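Local coordinates for protein MNMC2 (Aquifex aeolicus, PDB 3VYW) that methylates a modified wobble uridine of tRNA with S-adenosylmethionine as methyl donor, working without the oxidase domain to which such enzymes are usually fused, at residues A[100-105]-A[109-114]; A[67-70]-A[76-79]; A[128-133]-A[183-188]; A[138-143]-A[153-158]. All blocks are in the same frame, centred on the assembly; numbering follows the deposited sequence.

Contact 1 (A[100-105]-A[109-114]). With SAM (S-adenosylmethionine), chain E.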
# COMPACT_ATOMS: atom_id res chain seq x y z
N ILE A 100 6.23 -6.62 11.96
CA ILE A 100 5.83 -6.04 10.70
C ILE A 100 4.34 -5.91 10.55
O ILE A 100 3.62 -6.83 10.75
CB ILE A 100 6.31 -6.88 9.55
CG1 ILE A 100 7.80 -7.06 9.63
CG2 ILE A 100 5.93 -6.24 8.25
CD1 ILE A 100 8.33 -7.94 8.56
N LEU A 101 3.91 -4.73 10.17
CA LEU A 101 2.54 -4.48 9.83
C LEU A 101 2.46 -4.55 8.34
O LEU A 101 3.07 -3.81 7.67
CB LEU A 101 2.17 -3.09 10.31
CG LEU A 101 0.84 -2.83 10.94
CD1 LEU A 101 0.17 -1.59 10.43
CD2 LEU A 101 -0.03 -4.02 10.72
N ASP A 102 1.70 -5.48 7.81
CA ASP A 102 1.66 -5.67 6.38
C ASP A 102 0.35 -5.26 5.79
O ASP A 102 -0.63 -5.86 6.06
CB ASP A 102 1.91 -7.12 6.07
CG ASP A 102 2.24 -7.36 4.66
OD1 ASP A 102 2.98 -6.56 4.12
OD2 ASP A 102 1.79 -8.34 4.08
N VAL A 103 0.34 -4.26 4.94
CA VAL A 103 -0.88 -3.79 4.35
C VAL A 103 -1.09 -4.41 2.98
O VAL A 103 -0.51 -4.01 2.04
CB VAL A 103 -0.81 -2.27 4.18
CG1 VAL A 103 -1.94 -1.77 3.36
CG2 VAL A 103 -0.79 -1.57 5.49
N GLY A 104 -1.92 -5.43 2.92
CA GLY A 104 -2.17 -6.19 1.72
C GLY A 104 -1.35 -7.44 1.61
O GLY A 104 -0.27 -7.41 1.16
N PHE A 105 -1.89 -8.56 2.01
CA PHE A 105 -1.11 -9.76 2.00
C PHE A 105 -0.64 -10.14 0.62
O PHE A 105 0.46 -10.55 0.44
CB PHE A 105 -1.87 -10.91 2.61
CG PHE A 105 -1.11 -12.17 2.57
CD1 PHE A 105 -0.15 -12.41 3.48
CD2 PHE A 105 -1.33 -13.07 1.59
CE1 PHE A 105 0.57 -13.55 3.44
CE2 PHE A 105 -0.61 -14.21 1.53
CZ PHE A 105 0.33 -14.45 2.47
N TYR A 109 4.64 -12.14 -1.07
CA TYR A 109 6.01 -11.93 -1.50
C TYR A 109 6.87 -11.11 -0.60
O TYR A 109 7.96 -11.47 -0.34
CB TYR A 109 6.01 -11.27 -2.85
CG TYR A 109 5.71 -12.16 -4.00
CD1 TYR A 109 5.29 -13.45 -3.83
CD2 TYR A 109 5.82 -11.70 -5.25
CE1 TYR A 109 5.02 -14.25 -4.90
CE2 TYR A 109 5.54 -12.49 -6.31
CZ TYR A 109 5.15 -13.76 -6.13
OH TYR A 109 4.90 -14.51 -7.23
N ASN A 110 6.38 -9.98 -0.14
CA ASN A 110 7.16 -9.13 0.68
C ASN A 110 7.51 -9.86 1.93
O ASN A 110 8.60 -9.80 2.39
CB ASN A 110 6.35 -7.92 1.11
CG ASN A 110 6.29 -6.84 0.08
OD1 ASN A 110 7.07 -6.76 -0.82
ND2 ASN A 110 5.33 -5.99 0.22
N LEU A 111 6.55 -10.53 2.50
CA LEU A 111 6.74 -11.24 3.72
C LEU A 111 7.72 -12.36 3.61
O LEU A 111 8.52 -12.55 4.46
CB LEU A 111 5.41 -11.76 4.23
CG LEU A 111 4.48 -10.68 4.71
CD1 LEU A 111 3.19 -11.23 5.23
CD2 LEU A 111 5.12 -9.80 5.74
N ALA A 112 7.63 -13.12 2.55
CA ALA A 112 8.55 -14.18 2.29
C ALA A 112 9.95 -13.69 2.04
O ALA A 112 10.87 -14.26 2.52
CB ALA A 112 8.07 -14.98 1.11
N VAL A 113 10.10 -12.65 1.27
CA VAL A 113 11.40 -12.10 1.02
C VAL A 113 12.02 -11.58 2.28
O VAL A 113 13.17 -11.76 2.51
CB VAL A 113 11.35 -11.06 -0.09
CG1 VAL A 113 12.62 -10.27 -0.14
CG2 VAL A 113 11.11 -11.75 -1.39
N ALA A 114 11.25 -10.93 3.11
CA ALA A 114 11.76 -10.45 4.35
C ALA A 114 12.21 -11.56 5.26
O ALA A 114 13.26 -11.48 5.83
CB ALA A 114 10.70 -9.63 5.04
N SAM E . 1.74 -7.33 -0.85
CA SAM E . 1.40 -8.29 -1.84
C SAM E . 2.64 -9.09 -2.01
O SAM E . 2.67 -10.12 -2.63
OXT SAM E . 3.63 -8.71 -1.46
CB SAM E . 0.88 -7.48 -3.01
CG SAM E . -0.56 -7.08 -2.67
SD SAM E . -1.38 -6.17 -3.76
CE SAM E . -0.43 -4.92 -4.21
C5' SAM E . -2.73 -5.48 -3.08
C4' SAM E . -3.49 -6.33 -2.06
O4' SAM E . -4.27 -5.49 -1.23
C3' SAM E . -4.49 -7.30 -2.67
O3' SAM E . -4.44 -8.53 -1.98
C2' SAM E . -5.82 -6.67 -2.39
O2' SAM E . -6.82 -7.65 -2.27
C1' SAM E . -5.58 -5.99 -1.09
N9 SAM E . -6.57 -4.94 -0.74
C8 SAM E . -7.02 -3.97 -1.49
N7 SAM E . -7.88 -3.20 -0.85
C5 SAM E . -8.00 -3.68 0.35
C6 SAM E . -8.76 -3.34 1.55
N6 SAM E . -9.59 -2.31 1.59
N1 SAM E . -8.61 -4.09 2.60
C2 SAM E . -7.80 -5.11 2.60
N3 SAM E . -7.11 -5.47 1.57
C4 SAM E . -7.15 -4.82 0.42
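Leu111, at the start of helix 109-121, points its two methyls at strand 97-103 and carries most of the contact with Asp102, Ile100 and Phe105. Its CD1 lies 3.4 Å from OD2 of Asp102 and also touches the Phe105 ring, 3.9 Å from CE1, in an oblique approach. The other branch takes the strand side: Leu111 CD2 is 3.9 Å from CG of Asp102 and more loosely meets CG2 of Ile100. Asp102 approaches the leucine from the opposite direction; with CG anti to the backbone N (chi1 -165°), its carboxylate is brought against the leucine methyls, and OD2 is satisfied by Ser131 OG on the next strand. Cutting Leu111 back to an alanine is likely to open a gap between the Asp102 carboxylate and the Phe105 ring and leave that ring freer to turn. Between strand and helix runs the glycine-rich turn of a Rossmann-like methyltransferase, within the unit strand 97-103, helix 109-121, strand 126-133. Gly104 O accepts the amino group of S-adenosylmethionine, SAM N to Gly104 O being 2.8 Å, and a side chain on Gly104 would run into the ribose. Tyr109 N gives a 3.2 Å hydrogen bond to SAM O, and Asn110 N a weak one to OXT. Leucine methyls thus pack against a carboxylate held by Ser131 and against a phenyl ring, next to a helix start whose backbone N-H groups, probably helped by the helix dipole, receive the cofactor carboxylate.

Contact 2 (A[67-70]-A[76-79]). With SAM (S-adenosylmethionine), chain E.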
# COMPACT_ATOMS: atom_id res chain seq x y z
N TYR A 67 0.19 -7.29 -9.06
CA TYR A 67 0.42 -7.34 -7.64
C TYR A 67 1.80 -6.79 -7.37
O TYR A 67 2.06 -6.17 -6.36
CB TYR A 67 0.31 -8.76 -7.17
CG TYR A 67 -1.08 -9.18 -6.92
CD1 TYR A 67 -2.02 -9.18 -7.91
CD2 TYR A 67 -1.46 -9.57 -5.68
CE1 TYR A 67 -3.30 -9.57 -7.66
CE2 TYR A 67 -2.72 -9.95 -5.43
CZ TYR A 67 -3.63 -9.95 -6.41
OH TYR A 67 -4.88 -10.34 -6.11
N HIS A 68 2.66 -7.02 -8.34
CA HIS A 68 3.98 -6.51 -8.32
C HIS A 68 4.42 -6.03 -9.65
O HIS A 68 3.87 -6.40 -10.64
CB HIS A 68 4.92 -7.56 -7.83
CG HIS A 68 4.97 -7.64 -6.36
ND1 HIS A 68 4.24 -8.49 -5.67
CD2 HIS A 68 5.69 -6.90 -5.45
CE1 HIS A 68 4.47 -8.31 -4.37
NE2 HIS A 68 5.37 -7.34 -4.24
N SER A 69 5.44 -5.18 -9.66
CA SER A 69 5.86 -4.54 -10.87
C SER A 69 6.62 -5.47 -11.74
O SER A 69 7.55 -6.07 -11.33
CB SER A 69 6.70 -3.32 -10.53
OG SER A 69 7.82 -3.23 -11.36
N GLN A 70 6.14 -5.61 -12.96
CA GLN A 70 6.74 -6.45 -13.95
C GLN A 70 8.07 -5.96 -14.40
O GLN A 70 8.95 -6.72 -14.69
CB GLN A 70 5.76 -6.65 -15.08
CG GLN A 70 4.38 -6.95 -14.56
CD GLN A 70 3.37 -7.16 -15.64
OE1 GLN A 70 2.67 -6.25 -16.01
NE2 GLN A 70 3.28 -8.37 -16.14
N ARG A 76 12.65 -8.24 -6.61
CA ARG A 76 13.41 -7.02 -6.59
C ARG A 76 12.67 -5.86 -6.04
O ARG A 76 13.23 -5.08 -5.35
CB ARG A 76 13.97 -6.71 -7.96
CG ARG A 76 15.10 -7.63 -8.30
CD ARG A 76 15.61 -7.38 -9.68
NE ARG A 76 16.48 -6.23 -9.70
CZ ARG A 76 17.75 -6.28 -9.36
NH1 ARG A 76 18.31 -7.42 -8.98
NH2 ARG A 76 18.44 -5.17 -9.40
N GLU A 77 11.40 -5.75 -6.35
CA GLU A 77 10.57 -4.77 -5.71
C GLU A 77 10.38 -5.02 -4.22
O GLU A 77 10.44 -4.13 -3.45
CB GLU A 77 9.23 -4.66 -6.41
CG GLU A 77 8.19 -3.90 -5.63
CD GLU A 77 6.91 -3.82 -6.37
OE1 GLU A 77 6.89 -4.26 -7.49
OE2 GLU A 77 5.93 -3.32 -5.85
N SER A 78 10.19 -6.24 -3.79
CA SER A 78 10.05 -6.45 -2.38
C SER A 78 11.28 -6.05 -1.63
O SER A 78 11.23 -5.43 -0.63
CB SER A 78 9.78 -7.92 -2.10
OG SER A 78 8.78 -8.40 -2.93
N LEU A 79 12.41 -6.47 -2.15
CA LEU A 79 13.70 -6.18 -1.58
C LEU A 79 14.13 -4.74 -1.55
O LEU A 79 14.65 -4.27 -0.57
CB LEU A 79 14.75 -6.99 -2.31
CG LEU A 79 16.05 -7.19 -1.57
CD1 LEU A 79 15.80 -7.93 -0.29
CD2 LEU A 79 16.98 -7.97 -2.44
N SAM E . 1.74 -7.33 -0.85
CA SAM E . 1.40 -8.29 -1.84
C SAM E . 2.64 -9.09 -2.01
O SAM E . 2.67 -10.12 -2.63
OXT SAM E . 3.63 -8.71 -1.46
CB SAM E . 0.88 -7.48 -3.01
CG SAM E . -0.56 -7.08 -2.67
SD SAM E . -1.38 -6.17 -3.76
CE SAM E . -0.43 -4.92 -4.21
C5' SAM E . -2.73 -5.48 -3.08
C4' SAM E . -3.49 -6.33 -2.06
O4' SAM E . -4.27 -5.49 -1.23
C3' SAM E . -4.49 -7.30 -2.67
O3' SAM E . -4.44 -8.53 -1.98
C2' SAM E . -5.82 -6.67 -2.39
O2' SAM E . -6.82 -7.65 -2.27
C1' SAM E . -5.58 -5.99 -1.09
N9 SAM E . -6.57 -4.94 -0.74
C8 SAM E . -7.02 -3.97 -1.49
N7 SAM E . -7.88 -3.20 -0.85
C5 SAM E . -8.00 -3.68 0.35
C6 SAM E . -8.76 -3.34 1.55
N6 SAM E . -9.59 -2.31 1.59
N1 SAM E . -8.61 -4.09 2.60
C2 SAM E . -7.80 -5.11 2.60
N3 SAM E . -7.11 -5.47 1.57
C4 SAM E . -7.15 -4.82 0.42
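Glu77 of helix 74-86 grips the backbone of Ser69, and this is the tight end of the contact. The Ser69 N to Glu77 OE1 hydrogen bond is 2.8 Å long and nearly straight at 165°, and it uses the syn lone pair of the carboxylate. Ser69 CB sits against the same oxygen, 3.2 Å from Glu77 OE1. With CG anti to the backbone N (chi1 167°) and the chain extended beyond it, Glu77 spans the distance from helix to loop and brings its carboxylate to the edge of the His68 ring, Glu77 CD being 3.4 Å from His68 CD2; the two planes stand 67° apart. Elsewhere the fit is looser. Ser78 OG approaches the imidazole obliquely, 3.8 Å from His68 NE2, and has its main partner in Ala74 O, while the partly exposed Ser69 turns its OG to Ala72 N. At another edge of the histidine, CE1 comes within 3.1 Å of OXT of S-adenosylmethionine, so the ring lies between the helix acid and the cofactor carboxylate. The loop 67-70 leaves strand 65-66 of the small antiparallel sheet and leads into helix 74-86, which itself packs against helix 109-121 through Ser78 and Leu79.

Contact 3 (A[128-133]-A[183-188]). With SAM (S-adenosylmethionine), chain E.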
# COMPACT_ATOMS: atom_id res chain seq x y z
N GLU A 128 6.94 -11.05 14.35
CA GLU A 128 5.52 -10.85 14.44
C GLU A 128 4.95 -10.14 13.23
O GLU A 128 5.26 -9.03 12.96
CB GLU A 128 5.19 -10.01 15.66
CG GLU A 128 5.39 -10.67 16.98
CD GLU A 128 4.85 -9.84 18.11
OE1 GLU A 128 5.63 -9.44 18.99
OE2 GLU A 128 3.64 -9.59 18.13
N ILE A 129 4.08 -10.82 12.50
CA ILE A 129 3.42 -10.24 11.37
C ILE A 129 1.92 -10.19 11.51
O ILE A 129 1.29 -11.16 11.79
CB ILE A 129 3.72 -11.04 10.10
CG1 ILE A 129 5.21 -11.12 9.89
CG2 ILE A 129 3.09 -10.40 8.91
CD1 ILE A 129 5.59 -12.15 8.88
N ILE A 130 1.36 -9.01 11.27
CA ILE A 130 -0.05 -8.83 11.07
C ILE A 130 -0.31 -8.30 9.69
O ILE A 130 0.22 -7.32 9.29
CB ILE A 130 -0.60 -7.83 12.08
CG1 ILE A 130 -0.39 -8.37 13.47
CG2 ILE A 130 -2.05 -7.56 11.80
CD1 ILE A 130 -0.96 -7.51 14.55
N SER A 131 -1.18 -8.97 8.97
CA SER A 131 -1.47 -8.58 7.62
C SER A 131 -2.94 -8.40 7.38
O SER A 131 -3.73 -8.82 8.14
CB SER A 131 -0.92 -9.58 6.66
OG SER A 131 -0.97 -9.03 5.40
N PHE A 132 -3.29 -7.69 6.33
CA PHE A 132 -4.65 -7.35 6.06
C PHE A 132 -4.93 -7.81 4.67
O PHE A 132 -4.16 -7.59 3.81
CB PHE A 132 -4.82 -5.84 6.13
CG PHE A 132 -4.62 -5.28 7.50
CD1 PHE A 132 -3.45 -4.67 7.85
CD2 PHE A 132 -5.60 -5.39 8.44
CE1 PHE A 132 -3.26 -4.18 9.11
CE2 PHE A 132 -5.42 -4.89 9.70
CZ PHE A 132 -4.25 -4.30 10.04
N GLU A 133 -5.99 -8.53 4.46
CA GLU A 133 -6.29 -8.96 3.12
C GLU A 133 -7.77 -9.13 2.97
O GLU A 133 -8.33 -9.94 3.61
CB GLU A 133 -5.59 -10.27 2.86
CG GLU A 133 -5.70 -10.82 1.47
CD GLU A 133 -5.62 -9.79 0.37
OE1 GLU A 133 -6.59 -9.61 -0.34
OE2 GLU A 133 -4.59 -9.20 0.17
N GLU A 183 -4.23 -3.80 18.70
CA GLU A 183 -3.89 -3.03 19.85
C GLU A 183 -2.62 -3.61 20.39
O GLU A 183 -2.32 -4.75 20.16
CB GLU A 183 -5.02 -3.12 20.86
CG GLU A 183 -6.16 -2.16 20.59
CD GLU A 183 -7.54 -2.74 20.87
OE1 GLU A 183 -7.63 -3.75 21.58
OE2 GLU A 183 -8.53 -2.17 20.40
N ASN A 184 -1.86 -2.80 21.08
CA ASN A 184 -0.66 -3.28 21.72
C ASN A 184 0.37 -3.78 20.74
O ASN A 184 1.19 -4.62 21.06
CB ASN A 184 -1.03 -4.36 22.72
CG ASN A 184 -2.13 -3.92 23.67
OD1 ASN A 184 -1.98 -2.97 24.41
ND2 ASN A 184 -3.24 -4.63 23.63
N PHE A 185 0.35 -3.24 19.55
CA PHE A 185 1.33 -3.58 18.55
C PHE A 185 1.98 -2.30 18.04
O PHE A 185 1.31 -1.46 17.51
CB PHE A 185 0.58 -4.28 17.42
CG PHE A 185 1.45 -4.98 16.42
CD1 PHE A 185 2.00 -6.18 16.71
CD2 PHE A 185 1.63 -4.47 15.18
CE1 PHE A 185 2.76 -6.84 15.81
CE2 PHE A 185 2.39 -5.11 14.26
CZ PHE A 185 2.96 -6.30 14.57
N LYS A 186 3.27 -2.14 18.21
CA LYS A 186 3.96 -1.07 17.53
C LYS A 186 4.97 -1.64 16.55
O LYS A 186 5.99 -2.16 16.95
CB LYS A 186 4.68 -0.16 18.51
CG LYS A 186 3.81 0.48 19.56
CD LYS A 186 2.82 1.44 18.93
CE LYS A 186 2.56 2.62 19.84
NZ LYS A 186 1.18 3.17 19.72
N ALA A 187 4.67 -1.55 15.27
CA ALA A 187 5.48 -2.16 14.25
C ALA A 187 6.83 -1.54 14.02
O ALA A 187 6.97 -0.36 14.07
CB ALA A 187 4.72 -2.22 12.95
N ASP A 188 7.83 -2.36 13.83
CA ASP A 188 9.10 -1.94 13.30
C ASP A 188 9.08 -1.51 11.86
O ASP A 188 9.80 -0.64 11.48
CB ASP A 188 10.15 -3.00 13.55
CG ASP A 188 10.46 -3.13 14.97
OD1 ASP A 188 10.97 -2.18 15.53
OD2 ASP A 188 10.17 -4.18 15.54
N SAM E . 1.74 -7.33 -0.85
CA SAM E . 1.40 -8.29 -1.84
C SAM E . 2.64 -9.09 -2.01
O SAM E . 2.67 -10.12 -2.63
OXT SAM E . 3.63 -8.71 -1.46
CB SAM E . 0.88 -7.48 -3.01
CG SAM E . -0.56 -7.08 -2.67
SD SAM E . -1.38 -6.17 -3.76
CE SAM E . -0.43 -4.92 -4.21
C5' SAM E . -2.73 -5.48 -3.08
C4' SAM E . -3.49 -6.33 -2.06
O4' SAM E . -4.27 -5.49 -1.23
C3' SAM E . -4.49 -7.30 -2.67
O3' SAM E . -4.44 -8.53 -1.98
C2' SAM E . -5.82 -6.67 -2.39
O2' SAM E . -6.82 -7.65 -2.27
C1' SAM E . -5.58 -5.99 -1.09
N9 SAM E . -6.57 -4.94 -0.74
C8 SAM E . -7.02 -3.97 -1.49
N7 SAM E . -7.88 -3.20 -0.85
C5 SAM E . -8.00 -3.68 0.35
C6 SAM E . -8.76 -3.34 1.55
N6 SAM E . -9.59 -2.31 1.59
N1 SAM E . -8.61 -4.09 2.60
C2 SAM E . -7.80 -5.11 2.60
N3 SAM E . -7.11 -5.47 1.57
C4 SAM E . -7.15 -4.82 0.42
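Glu128 and Ile130 reach Phe185 across well-separated backbones, the closest CA atoms, those of Glu128 and Ala187, being 8.7 Å apart because strand 97-103 runs between strands 126-133 and 187-192 in the sheet. The contact is therefore made mainly by side chains, with the phenyl ring at its centre. Phe185 holds CG anti to its own N (chi1 -167°), which sends the ring toward strand 126-133, where Ile130 comes to meet it from the opposite direction. Ile130 CD1 stands 3.8 Å from the centroid of the Phe185 ring and only 5° off its normal, a CH-pi contact centred over the face. Glu128 slides past the same ring at its edge: OE2 lies near the ring plane, 3.7 Å from Phe185 CE1, with the carboxylate turned 69° from the ring. The carbonyl of the same residue adds to this rim, Glu128 O being 3.9 Å from Phe185 CZ. The other carboxylate oxygen, OE1, is salt-bridged to Arg99, which fixes the acid beside the ring. A serine in place of Phe185 would probably leave the Ile130 methyl without its aromatic cover and open a gap beside the Glu128 carboxylate. At the far end of 128-133, Glu133 OE1 takes the ribose hydroxyl O2' of S-adenosylmethionine in a 2.8 Å hydrogen bond, as an acid near the C-terminal end of the second strand commonly does in Rossmann-like methyltransferases. Phe185 thus pairs a methyl on its pi face with oxygens at its rim, where the ring hydrogens are probably slightly positive, an arrangement that suits both neighbours.

Contact 4 (A[138-143]-A[153-158])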
# COMPACT_ATOMS: atom_id res chain seq x y z
N LYS A 138 -6.53 -18.60 -3.14
CA LYS A 138 -6.30 -20.01 -2.90
C LYS A 138 -5.18 -20.62 -3.71
O LYS A 138 -4.70 -21.67 -3.38
CB LYS A 138 -7.57 -20.74 -3.22
CG LYS A 138 -8.69 -19.78 -3.47
CD LYS A 138 -9.45 -19.49 -2.19
CE LYS A 138 -10.93 -19.36 -2.48
NZ LYS A 138 -11.24 -20.07 -3.75
N GLU A 139 -4.81 -19.99 -4.80
CA GLU A 139 -3.69 -20.45 -5.57
C GLU A 139 -2.71 -19.33 -5.73
O GLU A 139 -3.08 -18.27 -6.13
CB GLU A 139 -4.12 -20.93 -6.95
CG GLU A 139 -5.02 -22.13 -6.93
CD GLU A 139 -5.27 -22.70 -8.31
OE1 GLU A 139 -6.21 -23.48 -8.46
OE2 GLU A 139 -4.52 -22.37 -9.24
N PHE A 140 -1.46 -19.56 -5.41
CA PHE A 140 -0.46 -18.54 -5.52
C PHE A 140 0.64 -19.02 -6.41
O PHE A 140 1.02 -20.13 -6.36
CB PHE A 140 0.14 -18.22 -4.16
CG PHE A 140 -0.85 -17.84 -3.13
CD1 PHE A 140 -1.51 -18.79 -2.43
CD2 PHE A 140 -1.09 -16.54 -2.84
CE1 PHE A 140 -2.40 -18.46 -1.47
CE2 PHE A 140 -1.99 -16.20 -1.88
CZ PHE A 140 -2.65 -17.16 -1.20
N PRO A 141 1.15 -18.13 -7.23
CA PRO A 141 2.37 -18.39 -7.96
C PRO A 141 3.46 -18.46 -6.95
O PRO A 141 3.50 -17.67 -6.07
CB PRO A 141 2.55 -17.13 -8.77
CG PRO A 141 1.20 -16.60 -8.94
CD PRO A 141 0.52 -16.89 -7.66
N ILE A 142 4.33 -19.43 -7.07
CA ILE A 142 5.35 -19.62 -6.07
C ILE A 142 6.61 -18.98 -6.52
O ILE A 142 6.95 -19.01 -7.67
CB ILE A 142 5.61 -21.08 -5.76
CG1 ILE A 142 4.32 -21.79 -5.48
CG2 ILE A 142 6.49 -21.20 -4.55
CD1 ILE A 142 3.82 -21.55 -4.09
N LEU A 143 7.28 -18.38 -5.57
CA LEU A 143 8.51 -17.72 -5.84
C LEU A 143 9.56 -18.73 -6.25
O LEU A 143 9.58 -19.83 -5.78
CB LEU A 143 8.95 -16.90 -4.64
CG LEU A 143 8.25 -15.57 -4.37
CD1 LEU A 143 8.66 -15.00 -3.05
CD2 LEU A 143 8.50 -14.56 -5.43
N PHE A 153 6.64 -22.09 2.86
CA PHE A 153 6.56 -22.14 4.29
C PHE A 153 5.59 -21.13 4.85
O PHE A 153 4.86 -21.45 5.74
CB PHE A 153 7.96 -21.93 4.82
CG PHE A 153 8.05 -21.63 6.27
CD1 PHE A 153 8.44 -22.59 7.13
CD2 PHE A 153 7.84 -20.38 6.75
CE1 PHE A 153 8.57 -22.31 8.46
CE2 PHE A 153 7.95 -20.10 8.06
CZ PHE A 153 8.33 -21.06 8.92
N LEU A 154 5.60 -19.92 4.34
CA LEU A 154 4.65 -18.91 4.72
C LEU A 154 3.24 -19.25 4.33
O LEU A 154 2.33 -19.03 5.05
CB LEU A 154 5.03 -17.58 4.13
CG LEU A 154 4.10 -16.42 4.39
CD1 LEU A 154 4.17 -16.03 5.83
CD2 LEU A 154 4.49 -15.25 3.55
N LEU A 155 3.07 -19.77 3.15
CA LEU A 155 1.76 -20.09 2.67
C LEU A 155 1.09 -21.18 3.49
O LEU A 155 -0.08 -21.14 3.69
CB LEU A 155 1.78 -20.40 1.19
CG LEU A 155 2.12 -19.21 0.30
CD1 LEU A 155 2.43 -19.68 -1.08
CD2 LEU A 155 0.97 -18.25 0.29
N GLU A 156 1.87 -22.12 3.97
CA GLU A 156 1.39 -23.21 4.75
C GLU A 156 0.78 -22.67 6.00
O GLU A 156 -0.15 -23.21 6.50
CB GLU A 156 2.53 -24.14 5.11
CG GLU A 156 2.79 -25.23 4.10
CD GLU A 156 4.19 -25.79 4.14
OE1 GLU A 156 4.90 -25.56 5.11
OE2 GLU A 156 4.57 -26.49 3.20
N ARG A 157 1.33 -21.60 6.52
CA ARG A 157 0.92 -21.03 7.77
C ARG A 157 -0.19 -20.01 7.70
O ARG A 157 -0.66 -19.58 8.69
CB ARG A 157 2.11 -20.43 8.45
CG ARG A 157 3.00 -21.47 9.07
CD ARG A 157 4.46 -21.24 8.88
NE ARG A 157 5.20 -22.35 9.42
CZ ARG A 157 5.57 -23.38 8.71
NH1 ARG A 157 5.26 -23.44 7.45
NH2 ARG A 157 6.24 -24.35 9.25
N VAL A 158 -0.51 -19.55 6.50
CA VAL A 158 -1.63 -18.67 6.41
C VAL A 158 -2.91 -19.37 6.90
O VAL A 158 -3.00 -20.47 6.48
CB VAL A 158 -1.74 -18.12 5.00
CG1 VAL A 158 -3.02 -17.37 4.79
CG2 VAL A 158 -0.56 -17.24 4.71
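Phe140, in the loop before helix 148-157, lays one face of its ring against Leu155 on that helix. Followed outward, its CB comes first, 4.1 Å from CD1 of Leu155. From the next atom on, the partner is the other methyl: Phe140 CG and CE1 both meet Leu155 CD2, and Phe140 CD1 comes closest to it at 3.7 Å. CD2 and CZ of the phenylalanine are a little farther from the same methyl, which therefore sits almost centrally: Leu155 CD2 is 3.7 Å from the ring centroid and 11° off the normal, a CH-pi contact. Leu155 is thus forked, with CD2 over the ring and CD1 beside the phenylalanine CB, where Ile142 closes in. The turn at chi2 of Ile142 (-79°) swings its CD1 round to lie 3.8 Å from Leu155 CD1. Within 153-158, Arg157 folds back along the helix, its NH1 giving a 2.7 Å hydrogen bond to Phe153 O and a salt bridge to Glu156, while its guanidinium faces the Phe153 ring. The contact lies near the surface, yet the phenylalanine side chain also comes to about 4 Å from that of Leu107, a cofactor-binding residue, and about 7 Å from S-adenosylmethionine itself. Pro141 and Leu143 of the same loop touch Tyr109, and a weak hydrogen bond from Leu143 N to His151 ND1 ties the loop to helix 148-157 nearer its start. Between 138-143 and 153-158 themselves the meeting is apolar packing and the CH-pi contact, the polar bonds of the helix segment staying on its own side.

How the contacts relate
From the N terminus, contact 2 comes first, closing a short turn from strand 65-66 into helix 74-86. Contact 1 follows, bending strand 97-103 round the glycine-rich turn into helix 109-121. Contact 3 spans the longest separation, from strand 126-133 to the approach of strand 187-192, and contact 4 falls wholly within that interval, tying a loop back to helix 148-157; none of them cross. Contact 1 is the hub: it touches contact 2 through helix 109-121, contact 3 through the sheet and contact 4 through Tyr109, Leu111 and Phe105. Contacts 1, 2 and 3 reach S-adenosylmethionine, although the centres of contacts 2 and 3 are about 22 Å apart.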